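Local coordinates for uncharacterized protein (Streptococcus pneumoniae, PDB 3LFT) that probably serves as the substrate-binding component of an ABC transporter, holding L-tryptophan in a pocket of a periplasmic-binding-protein fold, at residues I91-G96 and S147-E152; Q121-I126 and A156-A161; E152-Y157 and A189-I194; E166-P171 and T181-K186. All coordinates share one frame; numbering follows the deposited sequence. Where two conformers were deposited one is given.

Three of the four contacts use helix 145-160. Contact 1 joins it to the other lobe, across the ligand cleft; contact 3 packs it on the strand that ends at Val192. The centres of contacts 1 and 3 are about 11 Å apart. Contact 2, its centre about 8 Å from that of contact 3, sets the helix against helix 119-129. Contacts 1 and 3 both touch the bound tryptophan, the first through Thr92 at its amino-acid end and the second through Ile194 at its indole. Contacts 2 and 3 meet where Val123 and Ile126 pack on Phe154. Contact 4, centred about 13 Å from the centre of contact 3, lies nearer the edge of the same parallel sheet, and Ile190 touches Met183 and Thr184 there.

Contact 1. Residues I91-G96 and S147-E152; sequences ITDPIG and SKTQVE. With TRP (tryptophan), chain C.
A very short hydrogen bond, 2.5 Å from Thr149 OG1 to Asp93 OD2, ties a loop of one lobe to a helix of the other. The hydroxyl donates to the carboxylate, and the two side chains meet at roughly a right angle. Asp93 reaches toward the helix because its CG stands opposite the backbone N (chi1 177°). Its second oxygen is also engaged: Gly96 N gives a 3.0 Å bond to Asp93 OD1, nearly straight at 164° but arriving from well above the carboxylate plane. This is an Asx motif, and it probably helps hold the rotation of the carboxylate that receives Thr149.

Van der Waals packing of a methyl on the glutamine chain adds a second point of touch. Thr92 CG2 lies 3.7 Å from Gln150 NE2 and 3.8 Å from Gln150 CG. The amide of Gln150 is itself held within the helix-bearing lobe, its OE1 by Ile194 N and its NE2 by Asn146 O.

While its methyl faces the helix, Thr92 turns its polar atoms to the bound tryptophan. Thr92 N donates to the ligand OXT at 3.0 Å with an N-H...O angle of 162°, and the ligand amino N donates to Thr92 OG1 at 2.8 Å. Asp115 O is a further hydrogen-bonding partner of OG1. Successive residues of one loop therefore grip the amino-acid moiety and reach the opposing lobe, an arrangement consistent with a cleft closed round its ligand, as in other binding proteins of this fold; the short charged bond would probably help hold the lobes together.

Contact 2. Residues Q121-I126 and A156-A161; sequences QQVELI and AYAEKA
Val123 meets Tyr157, Ala158 and Ala161 through carbon contacts, and no hydrogen bond crosses between the two segments. Its branches divide the work. CG1, trans to the backbone N (chi1 167°), reaches Ala161 CB at 3.5 Å, the tightest touch here, just where helix 145-160 has ended. CG2 points to the preceding turn, lying 4.0 Å from Tyr157 CB and 4.1 Å from Ala158 CB.

Contacts of side chain with backbone complete the fit. Val123 CG2 is 3.7 Å from Ala158 N, so the methyl presses on the helix surface itself. The small alanines permit this approach: Val123 CA and Ala158 CA are only 5.8 Å apart, a close spacing for two helices. Tyr157 contributes its CB, while its ring leads off over the first turn of helix 119-129, onto Ala119 and Gln120.

With Phe154 also touching Val123, the receiving residues follow the i, i+3, i+4, i+7 spacing of 154, 157, 158 and 161, consistent with a single knob in a hole whose last member, Ala161, lies just beyond the helix end.

One polar link stands beside the apolar patch: Lys127 NZ, one residue past 121-126, bonds Ala161 O at the helix terminus. Ala158 also touches Leu163 ahead of strand 164-170, and Ile126 touches Phe154, whereas the far flank of helix 119-129 packs through Leu125 on strand 230-233.

Contact 3. Residues E152-Y157 and A189-I194; sequences EEFKAY and AIWVPI. With TRP (tryptophan), chain C.
Phe154 and Trp191 form an aromatic stack that makes up the contact between these segments. The phenyl ring lies face to face on the five-membered ring of the indole, with centroids 3.7 Å apart and planes only 7° from parallel. The side chains run past each other in opposite senses: Phe154 CZ lies near Trp191 CG, at 3.7 Å, while the phenylalanine's CB lies over the far end of the indole. In both residues the first torsion swings CG away from the backbone N (chi1 -179° in Phe154), which extends each ring toward the other segment.

A CH-pi contact prolongs the stack. Phe154 CB stands 3.9 Å from the centroid of the Trp191 six-membered ring, 30° off its normal, and comes to 3.4 Å from Trp191 CH2. The indole is thus covered along its length, and on its opposite face the backbone N of Pro193 lies 4.0 Å above the plane.

This is helix-on-sheet packing in an alpha/beta lobe: helix 145-160 rests on a parallel sheet in which strand 189-192 is an inner strand, and Ile136 of the neighbouring strand touches both side chains.

Polar anchoring comes from Gln122, whose OE1 bonds Trp191 NE1 and thereby fixes the indole edge.

Just past the strand end the segment reaches the ligand. Ile194 CG2 sits over the indole face of the bound tryptophan, 3.3 Å from the ligand CD2 and 3.4 Å from the ligand CE3.

Contact 4. Residues E166-P171 and T181-K186; sequences ETFAVP and TVMTSK
Phe168 and Met183 join the first strand and the helix of a beta-alpha-beta unit, strand 164-170, helix 176-183 and strand 189-192. The phenyl ring receives Met183 CB almost squarely over its centre, 3.5 Å from the centroid and 3° off the normal, a CH-pi contact. All six ring carbons lie within 3.9 Å of that CB, so the methylene is centred rather than shifted to one side.

Met183, modelled as selenomethionine, places CG between its backbone N and carbonyl carbon (chi1 76°), the crowded position; the chain runs on extended and bends only at chi3, which brings CE to 3.8 Å from Phe168 CD2. SE stands 5.0 Å from the Phe168 centroid, 31° off the normal, an oblique Met-aromatic contact. Met183 was deposited in two conformers, so the SE and CE contacts hold for the one given and are less certain.

Within the parallel sheet the crossover passes over strand 135-141, which lies between strands 164-170 and 189-192. Met183 packs on this span, touching Leu139 of the middle strand and Ile190 of the last.

Lys186 meets the ring at its edge: its CD lies in the ring plane, 4.0 Å from Phe168 CZ. Its ammonium is near Glu166 without pairing, since Glu166 OE1 and Lys186 NZ are 4.7 Å apart; an attraction through space is plausible.

Contact 1. Residues I91-G96 and S147-E152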
loop_
_atom_site.group_PDB
_atom_site.type_symbol
_atom_site.label_atom_id
_atom_site.label_comp_id
_atom_site.label_asym_id
_atom_site.label_seq_id
_atom_site.Cartn_x
_atom_site.Cartn_y
_atom_site.Cartn_z
ATOM N N ILE A 91 -6.528 2.017 0.153
ATOM C CA ILE A 91 -6.145 3.362 -0.297
ATOM C C ILE A 91 -5.595 4.061 0.950
ATOM O O ILE A 91 -6.307 4.269 1.933
ATOM C CB ILE A 91 -7.377 4.107 -0.853
ATOM C CG1 ILE A 91 -7.653 3.705 -2.315
ATOM C CG2 ILE A 91 -7.180 5.627 -0.816
ATOM C CD1 ILE A 91 -7.594 2.211 -2.666
ATOM N N THR A 92 -4.316 4.423 0.912
ATOM C CA THR A 92 -3.643 4.924 2.119
ATOM C C THR A 92 -4.199 6.256 2.628
ATOM O O THR A 92 -4.325 6.471 3.833
ATOM C CB THR A 92 -2.117 4.974 1.890
ATOM O OG1 THR A 92 -1.634 3.630 1.827
ATOM C CG2 THR A 92 -1.345 5.759 2.942
ATOM N N ASP A 93 -4.547 7.146 1.704
ATOM C CA ASP A 93 -5.028 8.484 2.088
ATOM C C ASP A 93 -6.224 8.887 1.224
ATOM O O ASP A 93 -6.073 9.621 0.249
ATOM C CB ASP A 93 -3.904 9.518 1.955
ATOM C CG ASP A 93 -4.357 10.935 2.266
ATOM O OD1 ASP A 93 -5.447 11.129 2.841
ATOM O OD2 ASP A 93 -3.608 11.862 1.923
ATOM N N PRO A 94 -7.430 8.427 1.583
ATOM C CA PRO A 94 -8.613 8.681 0.751
ATOM C C PRO A 94 -8.942 10.169 0.615
ATOM O O PRO A 94 -9.384 10.576 -0.452
ATOM C CB PRO A 94 -9.737 7.940 1.479
ATOM C CG PRO A 94 -9.095 7.013 2.400
ATOM C CD PRO A 94 -7.673 7.433 2.641
ATOM N N ILE A 95 -8.713 10.964 1.654
ATOM C CA ILE A 95 -9.036 12.386 1.568
ATOM C C ILE A 95 -8.063 13.093 0.624
ATOM O O ILE A 95 -8.467 13.843 -0.268
ATOM C CB ILE A 95 -9.045 13.044 2.961
ATOM C CG1 ILE A 95 -10.140 12.410 3.831
ATOM C CG2 ILE A 95 -9.240 14.558 2.860
ATOM C CD1 ILE A 95 -10.037 12.787 5.316
ATOM N N GLY A 96 -6.769 12.840 0.817
ATOM C CA GLY A 96 -5.751 13.426 -0.054
ATOM C C GLY A 96 -5.835 12.935 -1.487
ATOM O O GLY A 96 -5.412 13.651 -2.410
ATOM N N SER A 147 1.726 8.263 -1.695
ATOM C CA SER A 147 3.080 8.429 -1.178
ATOM C C SER A 147 3.395 9.860 -0.777
ATOM O O SER A 147 4.177 10.083 0.151
ATOM C CB SER A 147 4.099 7.941 -2.188
ATOM O OG SER A 147 3.940 6.551 -2.388
ATOM N N LYS A 148 2.794 10.834 -1.458
ATOM C CA LYS A 148 3.018 12.235 -1.113
ATOM C C LYS A 148 2.710 12.482 0.376
ATOM O O LYS A 148 3.512 13.057 1.112
ATOM C CB LYS A 148 2.158 13.117 -2.012
ATOM N N THR A 149 1.547 12.002 0.815
ATOM C CA THR A 149 1.082 12.146 2.186
ATOM C C THR A 149 2.033 11.419 3.157
ATOM O O THR A 149 2.388 11.933 4.220
ATOM C CB THR A 149 -0.358 11.533 2.286
ATOM O OG1 THR A 149 -1.237 12.245 1.399
ATOM C CG2 THR A 149 -0.873 11.584 3.731
ATOM N N GLN A 150 2.425 10.206 2.789
ATOM C CA GLN A 150 3.247 9.397 3.691
ATOM C C GLN A 150 4.623 9.988 3.914
ATOM O O GLN A 150 5.145 9.959 5.032
ATOM C CB GLN A 150 3.399 7.983 3.146
ATOM C CG GLN A 150 2.131 7.165 3.134
ATOM C CD GLN A 150 2.380 5.859 2.463
ATOM O OE1 GLN A 150 2.981 4.965 3.054
ATOM N NE2 GLN A 150 1.936 5.735 1.196
ATOM N N VAL A 151 5.197 10.529 2.841
ATOM C CA VAL A 151 6.496 11.176 2.929
ATOM C C VAL A 151 6.452 12.393 3.868
ATOM O O VAL A 151 7.328 12.546 4.712
ATOM C CB VAL A 151 7.029 11.548 1.519
ATOM C CG1 VAL A 151 8.318 12.378 1.639
ATOM C CG2 VAL A 151 7.302 10.289 0.730
ATOM N N GLU A 152 5.407 13.214 3.751
ATOM C CA GLU A 152 5.214 14.369 4.641
ATOM C C GLU A 152 5.159 13.919 6.103
ATOM O O GLU A 152 5.866 14.475 6.946
ATOM C CB GLU A 152 3.944 15.143 4.284
ATOM C CG GLU A 152 3.991 15.890 2.953
ATOM C CD GLU A 152 2.615 16.357 2.492
ATOM O OE1 GLU A 152 1.604 16.014 3.144
ATOM O OE2 GLU A 152 2.544 17.075 1.474
HETATM N N TRP C . -2.148 1.513 0.020
HETATM C CA TRP C . -1.573 1.591 -1.354
HETATM C C TRP C . -2.226 2.695 -2.120
HETATM O O TRP C . -2.187 2.705 -3.353
HETATM C CB TRP C . -1.732 0.236 -2.062
HETATM C CG TRP C . -1.003 -0.861 -1.328
HETATM C CD1 TRP C . -1.541 -1.812 -0.461
HETATM C CD2 TRP C . 0.442 -1.114 -1.365
HETATM N NE1 TRP C . -0.536 -2.620 0.018
HETATM C CE2 TRP C . 0.651 -2.250 -0.463
HETATM C CE3 TRP C . 1.482 -0.489 -2.013
HETATM C CZ2 TRP C . 1.942 -2.712 -0.286
HETATM C CZ3 TRP C . 2.769 -0.975 -1.808
HETATM C CH2 TRP C . 2.978 -2.079 -0.956
HETATM O OXT TRP C . -2.806 3.599 -1.501
#

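Contact 2. Residues Q121-I126 and A156-A161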
loop_
_atom_site.group_PDB
_atom_site.type_symbol
_atom_site.label_atom_id
_atom_site.label_comp_id
_atom_site.label_asym_id
_atom_site.label_seq_id
_atom_site.Cartn_x
_atom_site.Cartn_y
_atom_site.Cartn_z
ATOM N N GLN A 121 5.828 4.616 14.346
ATOM C CA GLN A 121 6.401 3.315 14.704
ATOM C C GLN A 121 7.584 2.933 13.837
ATOM O O GLN A 121 8.542 2.320 14.325
ATOM C CB GLN A 121 5.360 2.203 14.669
ATOM C CG GLN A 121 4.368 2.201 15.815
ATOM C CD GLN A 121 3.326 1.136 15.593
ATOM O OE1 GLN A 121 2.263 1.408 15.033
ATOM N NE2 GLN A 121 3.642 -0.102 15.982
ATOM N N GLN A 122 7.561 3.308 12.562
ATOM C CA GLN A 122 8.706 3.046 11.696
ATOM C C GLN A 122 9.913 3.855 12.141
ATOM O O GLN A 122 11.029 3.317 12.175
ATOM C CB GLN A 122 8.349 3.339 10.244
ATOM C CG GLN A 122 7.383 2.311 9.690
ATOM C CD GLN A 122 6.822 2.671 8.334
ATOM O OE1 GLN A 122 7.065 3.759 7.809
ATOM N NE2 GLN A 122 6.047 1.760 7.768
ATOM N N VAL A 123 9.700 5.136 12.460
ATOM C CA VAL A 123 10.805 5.950 12.979
ATOM C C VAL A 123 11.376 5.338 14.261
ATOM O O VAL A 123 12.590 5.221 14.398
ATOM C CB VAL A 123 10.379 7.426 13.170
ATOM C CG1 VAL A 123 11.404 8.183 13.982
ATOM C CG2 VAL A 123 10.189 8.079 11.812
ATOM N N GLU A 124 10.499 4.922 15.173
ATOM C CA GLU A 124 10.956 4.307 16.424
ATOM C C GLU A 124 11.776 3.043 16.137
ATOM O O GLU A 124 12.797 2.810 16.774
ATOM C CB GLU A 124 9.783 4.037 17.386
ATOM C CG GLU A 124 9.185 5.319 17.984
ATOM C CD GLU A 124 7.762 5.178 18.541
ATOM O OE1 GLU A 124 7.044 4.196 18.229
ATOM O OE2 GLU A 124 7.343 6.093 19.285
ATOM N N LEU A 125 11.351 2.250 15.159
ATOM C CA LEU A 125 12.077 1.021 14.805
ATOM C C LEU A 125 13.459 1.331 14.232
ATOM O O LEU A 125 14.449 0.671 14.566
ATOM C CB LEU A 125 11.265 0.189 13.814
ATOM C CG LEU A 125 11.872 -1.174 13.415
ATOM C CD1 LEU A 125 12.088 -2.128 14.579
ATOM C CD2 LEU A 125 10.959 -1.819 12.354
ATOM N N ILE A 126 13.521 2.335 13.358
ATOM C CA ILE A 126 14.804 2.751 12.802
ATOM C C ILE A 126 15.781 3.184 13.903
ATOM O O ILE A 126 16.953 2.788 13.895
ATOM C CB ILE A 126 14.631 3.874 11.761
ATOM C CG1 ILE A 126 13.860 3.326 10.542
ATOM C CG2 ILE A 126 16.008 4.440 11.338
ATOM C CD1 ILE A 126 13.322 4.423 9.598
ATOM N N ALA A 156 8.082 14.470 9.168
ATOM C CA ALA A 156 7.785 15.205 10.397
ATOM C C ALA A 156 8.197 14.403 11.644
ATOM O O ALA A 156 8.864 14.923 12.541
ATOM C CB ALA A 156 6.320 15.605 10.447
ATOM N N TYR A 157 7.848 13.117 11.671
ATOM C CA TYR A 157 8.234 12.254 12.791
ATOM C C TYR A 157 9.732 12.023 12.884
ATOM O O TYR A 157 10.309 12.039 13.978
ATOM C CB TYR A 157 7.512 10.912 12.718
ATOM C CG TYR A 157 6.119 10.965 13.278
ATOM C CD1 TYR A 157 5.906 11.220 14.636
ATOM C CD2 TYR A 157 5.010 10.759 12.457
ATOM C CE1 TYR A 157 4.629 11.278 15.161
ATOM C CE2 TYR A 157 3.717 10.820 12.975
ATOM C CZ TYR A 157 3.540 11.076 14.330
ATOM O OH TYR A 157 2.271 11.136 14.863
ATOM N N ALA A 158 10.368 11.806 11.738
ATOM C CA ALA A 158 11.804 11.558 11.712
ATOM C C ALA A 158 12.580 12.742 12.264
ATOM O O ALA A 158 13.514 12.569 13.045
ATOM C CB ALA A 158 12.268 11.237 10.318
ATOM N N GLU A 159 12.181 13.943 11.860
ATOM C CA GLU A 159 12.862 15.155 12.304
ATOM C C GLU A 159 12.775 15.308 13.829
ATOM O O GLU A 159 13.773 15.647 14.487
ATOM C CB GLU A 159 12.283 16.366 11.574
ATOM N N LYS A 160 11.599 15.023 14.392
ATOM C CA LYS A 160 11.387 15.062 15.847
ATOM C C LYS A 160 12.273 14.089 16.626
ATOM O O LYS A 160 12.666 14.373 17.775
ATOM C CB LYS A 160 9.918 14.800 16.200
ATOM C CG LYS A 160 9.045 16.034 16.161
ATOM C CD LYS A 160 7.696 15.762 16.796
ATOM C CE LYS A 160 6.785 16.969 16.663
ATOM N NZ LYS A 160 5.594 16.883 17.565
ATOM N N ALA A 161 12.592 12.964 15.987
ATOM C CA ALA A 161 13.440 11.928 16.565
ATOM C C ALA A 161 14.919 12.154 16.253
ATOM O O ALA A 161 15.764 11.324 16.595
ATOM C CB ALA A 161 12.997 10.551 16.089
#

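Contact 3. Residues E152-Y157 and A189-I194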
loop_
_atom_site.group_PDB
_atom_site.type_symbol
_atom_site.label_atom_id
_atom_site.label_comp_id
_atom_site.label_asym_id
_atom_site.label_seq_id
_atom_site.Cartn_x
_atom_site.Cartn_y
_atom_site.Cartn_z
ATOM N N GLU A 152 5.407 13.214 3.751
ATOM C CA GLU A 152 5.214 14.369 4.641
ATOM C C GLU A 152 5.159 13.919 6.103
ATOM O O GLU A 152 5.866 14.475 6.946
ATOM C CB GLU A 152 3.944 15.143 4.284
ATOM C CG GLU A 152 3.991 15.890 2.953
ATOM C CD GLU A 152 2.615 16.357 2.492
ATOM O OE1 GLU A 152 1.604 16.014 3.144
ATOM O OE2 GLU A 152 2.544 17.075 1.474
ATOM N N GLU A 153 4.328 12.919 6.404
ATOM C CA GLU A 153 4.140 12.475 7.786
ATOM C C GLU A 153 5.406 11.845 8.349
ATOM O O GLU A 153 5.796 12.093 9.487
ATOM C CB GLU A 153 2.944 11.514 7.871
ATOM C CG GLU A 153 1.591 12.180 7.615
ATOM C CD GLU A 153 0.410 11.274 7.914
ATOM O OE1 GLU A 153 0.571 10.281 8.672
ATOM O OE2 GLU A 153 -0.686 11.577 7.392
ATOM N N PHE A 154 6.061 11.022 7.541
ATOM C CA PHE A 154 7.295 10.374 7.963
ATOM C C PHE A 154 8.395 11.387 8.251
ATOM O O PHE A 154 9.082 11.288 9.247
ATOM C CB PHE A 154 7.731 9.314 6.930
ATOM C CG PHE A 154 9.004 8.577 7.303
ATOM C CD1 PHE A 154 8.952 7.430 8.089
ATOM C CD2 PHE A 154 10.245 9.036 6.867
ATOM C CE1 PHE A 154 10.118 6.746 8.410
ATOM C CE2 PHE A 154 11.417 8.350 7.177
ATOM C CZ PHE A 154 11.348 7.205 7.976
ATOM N N LYS A 155 8.531 12.369 7.374
ATOM C CA LYS A 155 9.556 13.401 7.550
ATOM C C LYS A 155 9.334 14.159 8.861
ATOM O O LYS A 155 10.282 14.445 9.593
ATOM C CB LYS A 155 9.548 14.347 6.340
ATOM C CG LYS A 155 10.697 15.316 6.253
ATOM C CD LYS A 155 10.582 16.142 4.970
ATOM C CE LYS A 155 11.502 17.356 4.972
ATOM N NZ LYS A 155 12.946 16.994 4.892
ATOM N N ALA A 156 8.082 14.470 9.168
ATOM C CA ALA A 156 7.785 15.205 10.397
ATOM C C ALA A 156 8.197 14.403 11.644
ATOM O O ALA A 156 8.864 14.923 12.541
ATOM C CB ALA A 156 6.320 15.605 10.447
ATOM N N TYR A 157 7.848 13.117 11.671
ATOM C CA TYR A 157 8.234 12.254 12.791
ATOM C C TYR A 157 9.732 12.023 12.884
ATOM O O TYR A 157 10.309 12.039 13.978
ATOM C CB TYR A 157 7.512 10.912 12.718
ATOM C CG TYR A 157 6.119 10.965 13.278
ATOM C CD1 TYR A 157 5.906 11.220 14.636
ATOM C CD2 TYR A 157 5.010 10.759 12.457
ATOM C CE1 TYR A 157 4.629 11.278 15.161
ATOM C CE2 TYR A 157 3.717 10.820 12.975
ATOM C CZ TYR A 157 3.540 11.076 14.330
ATOM O OH TYR A 157 2.271 11.136 14.863
ATOM N N ALA A 189 20.352 5.121 5.185
ATOM C CA ALA A 189 19.309 4.113 5.093
ATOM C C ALA A 189 18.308 4.561 4.061
ATOM O O ALA A 189 18.156 5.768 3.826
ATOM C CB ALA A 189 18.607 3.933 6.454
ATOM N N ILE A 190 17.650 3.588 3.448
ATOM C CA ILE A 190 16.589 3.842 2.468
ATOM C C ILE A 190 15.267 3.501 3.123
ATOM O O ILE A 190 15.148 2.433 3.716
ATOM C CB ILE A 190 16.773 2.982 1.192
ATOM C CG1 ILE A 190 18.097 3.310 0.489
ATOM C CG2 ILE A 190 15.578 3.163 0.229
ATOM C CD1 ILE A 190 18.515 2.246 -0.513
ATOM N N TRP A 191 14.298 4.405 3.029
ATOM C CA TRP A 191 12.927 4.162 3.470
ATOM C C TRP A 191 11.982 4.255 2.284
ATOM O O TRP A 191 12.124 5.130 1.424
ATOM C CB TRP A 191 12.527 5.151 4.568
ATOM C CG TRP A 191 11.085 5.113 4.957
ATOM C CD1 TRP A 191 10.482 4.216 5.788
ATOM C CD2 TRP A 191 10.070 6.008 4.509
ATOM N NE1 TRP A 191 9.127 4.504 5.887
ATOM C CE2 TRP A 191 8.863 5.619 5.127
ATOM C CE3 TRP A 191 10.075 7.146 3.687
ATOM C CZ2 TRP A 191 7.656 6.302 4.911
ATOM C CZ3 TRP A 191 8.862 7.823 3.466
ATOM C CH2 TRP A 191 7.679 7.404 4.089
ATOM N N VAL A 192 11.044 3.313 2.212
ATOM C CA VAL A 192 10.060 3.277 1.121
ATOM C C VAL A 192 8.679 3.282 1.741
ATOM O O VAL A 192 8.388 2.424 2.581
ATOM C CB VAL A 192 10.189 2.005 0.258
ATOM C CG1 VAL A 192 9.191 2.045 -0.902
ATOM C CG2 VAL A 192 11.607 1.870 -0.293
ATOM N N PRO A 193 7.812 4.235 1.372
ATOM C CA PRO A 193 6.435 4.226 1.866
ATOM C C PRO A 193 5.621 3.100 1.229
ATOM O O PRO A 193 6.159 2.266 0.466
ATOM C CB PRO A 193 5.904 5.614 1.481
ATOM C CG PRO A 193 6.736 6.046 0.339
ATOM C CD PRO A 193 8.086 5.380 0.485
ATOM N N ILE A 194 4.330 3.067 1.547
ATOM C CA ILE A 194 3.399 2.133 0.912
ATOM C C ILE A 194 3.167 2.673 -0.516
ATOM O O ILE A 194 2.258 3.481 -0.741
ATOM C CB ILE A 194 2.086 1.983 1.723
ATOM C CG1 ILE A 194 2.357 1.646 3.192
ATOM C CG2 ILE A 194 1.220 0.904 1.107
ATOM C CD1 ILE A 194 1.090 1.743 4.048
HETATM N N TRP C . -2.148 1.513 0.020
HETATM C CA TRP C . -1.573 1.591 -1.354
HETATM C C TRP C . -2.226 2.695 -2.120
HETATM O O TRP C . -2.187 2.705 -3.353
HETATM C CB TRP C . -1.732 0.236 -2.062
HETATM C CG TRP C . -1.003 -0.861 -1.328
HETATM C CD1 TRP C . -1.541 -1.812 -0.461
HETATM C CD2 TRP C . 0.442 -1.114 -1.365
HETATM N NE1 TRP C . -0.536 -2.620 0.018
HETATM C CE2 TRP C . 0.651 -2.250 -0.463
HETATM C CE3 TRP C . 1.482 -0.489 -2.013
HETATM C CZ2 TRP C . 1.942 -2.712 -0.286
HETATM C CZ3 TRP C . 2.769 -0.975 -1.808
HETATM C CH2 TRP C . 2.978 -2.079 -0.956
HETATM O OXT TRP C . -2.806 3.599 -1.501
#

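Contact 4. Residues E166-P171 and T181-K186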
loop_
_atom_site.group_PDB
_atom_site.type_symbol
_atom_site.label_atom_id
_atom_site.label_comp_id
_atom_site.label_asym_id
_atom_site.label_seq_id
_atom_site.Cartn_x
_atom_site.Cartn_y
_atom_site.Cartn_z
ATOM N N GLU A 166 15.975 13.005 3.253
ATOM C CA GLU A 166 16.151 13.570 1.918
ATOM C C GLU A 166 15.260 12.782 0.975
ATOM O O GLU A 166 15.215 11.543 1.033
ATOM C CB GLU A 166 17.614 13.469 1.463
ATOM C CG GLU A 166 17.924 14.161 0.124
ATOM C CD GLU A 166 19.417 14.411 -0.106
ATOM O OE1 GLU A 166 19.750 15.062 -1.120
ATOM O OE2 GLU A 166 20.246 13.964 0.721
ATOM N N THR A 167 14.551 13.488 0.101
ATOM C CA THR A 167 13.597 12.834 -0.806
ATOM C C THR A 167 14.196 12.506 -2.172
ATOM O O THR A 167 14.959 13.308 -2.730
ATOM C CB THR A 167 12.313 13.658 -0.953
ATOM O OG1 THR A 167 12.641 14.977 -1.409
ATOM C CG2 THR A 167 11.605 13.747 0.387
ATOM N N PHE A 168 13.868 11.319 -2.677
ATOM C CA PHE A 168 14.315 10.831 -3.971
ATOM C C PHE A 168 13.100 10.266 -4.681
ATOM O O PHE A 168 12.842 9.053 -4.668
ATOM C CB PHE A 168 15.433 9.796 -3.826
ATOM C CG PHE A 168 16.676 10.344 -3.196
ATOM C CD1 PHE A 168 17.699 10.875 -3.990
ATOM C CD2 PHE A 168 16.817 10.362 -1.805
ATOM C CE1 PHE A 168 18.849 11.390 -3.403
ATOM C CE2 PHE A 168 17.957 10.882 -1.210
ATOM C CZ PHE A 168 18.975 11.397 -2.012
ATOM N N ALA A 169 12.322 11.171 -5.263
ATOM C CA ALA A 169 11.136 10.780 -6.006
ATOM C C ALA A 169 11.515 10.348 -7.412
ATOM O O ALA A 169 12.417 10.925 -8.040
ATOM C CB ALA A 169 10.118 11.909 -6.039
ATOM N N VAL A 170 10.849 9.306 -7.884
ATOM C CA VAL A 170 10.945 8.853 -9.269
ATOM C C VAL A 170 9.576 8.951 -9.939
ATOM O O VAL A 170 8.547 8.762 -9.274
ATOM C CB VAL A 170 11.495 7.395 -9.366
ATOM C CG1 VAL A 170 12.923 7.310 -8.801
ATOM C CG2 VAL A 170 10.621 6.387 -8.621
ATOM N N PRO A 171 9.535 9.253 -11.256
ATOM C CA PRO A 171 8.225 9.267 -11.933
ATOM C C PRO A 171 7.711 7.890 -12.351
ATOM O O PRO A 171 6.522 7.750 -12.670
ATOM C CB PRO A 171 8.489 10.120 -13.177
ATOM C CG PRO A 171 9.934 9.867 -13.492
ATOM C CD PRO A 171 10.611 9.758 -12.136
ATOM N N THR A 181 21.463 4.250 -6.846
ATOM C CA THR A 181 22.905 4.447 -6.886
ATOM C C THR A 181 23.296 5.826 -6.347
ATOM O O THR A 181 24.212 5.941 -5.520
ATOM C CB THR A 181 23.433 4.224 -8.301
ATOM O OG1 THR A 181 23.228 2.854 -8.664
ATOM C CG2 THR A 181 24.918 4.535 -8.386
ATOM N N VAL A 182 22.581 6.860 -6.784
ATOM C CA VAL A 182 22.821 8.219 -6.307
ATOM C C VAL A 182 22.549 8.362 -4.801
ATOM O O VAL A 182 23.384 8.857 -4.040
ATOM C CB VAL A 182 21.978 9.261 -7.108
ATOM C CG1 VAL A 182 22.077 10.653 -6.475
ATOM C CG2 VAL A 182 22.387 9.279 -8.570
HETATM N N MSE A 183 21.382 7.905 -4.371
HETATM C CA MSE A 183 20.984 8.131 -2.995
HETATM C C MSE A 183 21.874 7.409 -1.996
HETATM O O MSE A 183 22.103 7.917 -0.918
HETATM C CB MSE A 183 19.512 7.785 -2.774
HETATM C CG MSE A 183 19.215 6.294 -2.707
HETATM SE SE MSE A 183 17.335 5.922 -2.848
HETATM C CE MSE A 183 16.727 6.629 -1.154
ATOM N N THR A 184 22.414 6.250 -2.365
ATOM C CA THR A 184 23.163 5.463 -1.378
ATOM C C THR A 184 24.533 6.043 -1.028
ATOM O O THR A 184 25.140 5.623 -0.049
ATOM C CB THR A 184 23.238 3.940 -1.697
ATOM O OG1 THR A 184 23.845 3.711 -2.970
ATOM C CG2 THR A 184 21.861 3.267 -1.636
ATOM N N SER A 185 25.014 7.005 -1.813
ATOM C CA SER A 185 26.225 7.749 -1.467
ATOM C C SER A 185 25.896 8.955 -0.586
ATOM O O SER A 185 26.800 9.624 -0.067
ATOM C CB SER A 185 26.937 8.222 -2.735
ATOM O OG SER A 185 26.402 9.456 -3.178
ATOM N N LYS A 186 24.601 9.232 -0.419
ATOM C CA LYS A 186 24.125 10.422 0.299
ATOM C C LYS A 186 23.435 10.136 1.633
ATOM O O LYS A 186 23.305 11.033 2.481
ATOM C CB LYS A 186 23.146 11.209 -0.570
ATOM C CG LYS A 186 23.790 11.890 -1.781
ATOM C CD LYS A 186 22.719 12.456 -2.704
ATOM C CE LYS A 186 23.315 13.286 -3.830
ATOM N NZ LYS A 186 23.865 14.570 -3.306
#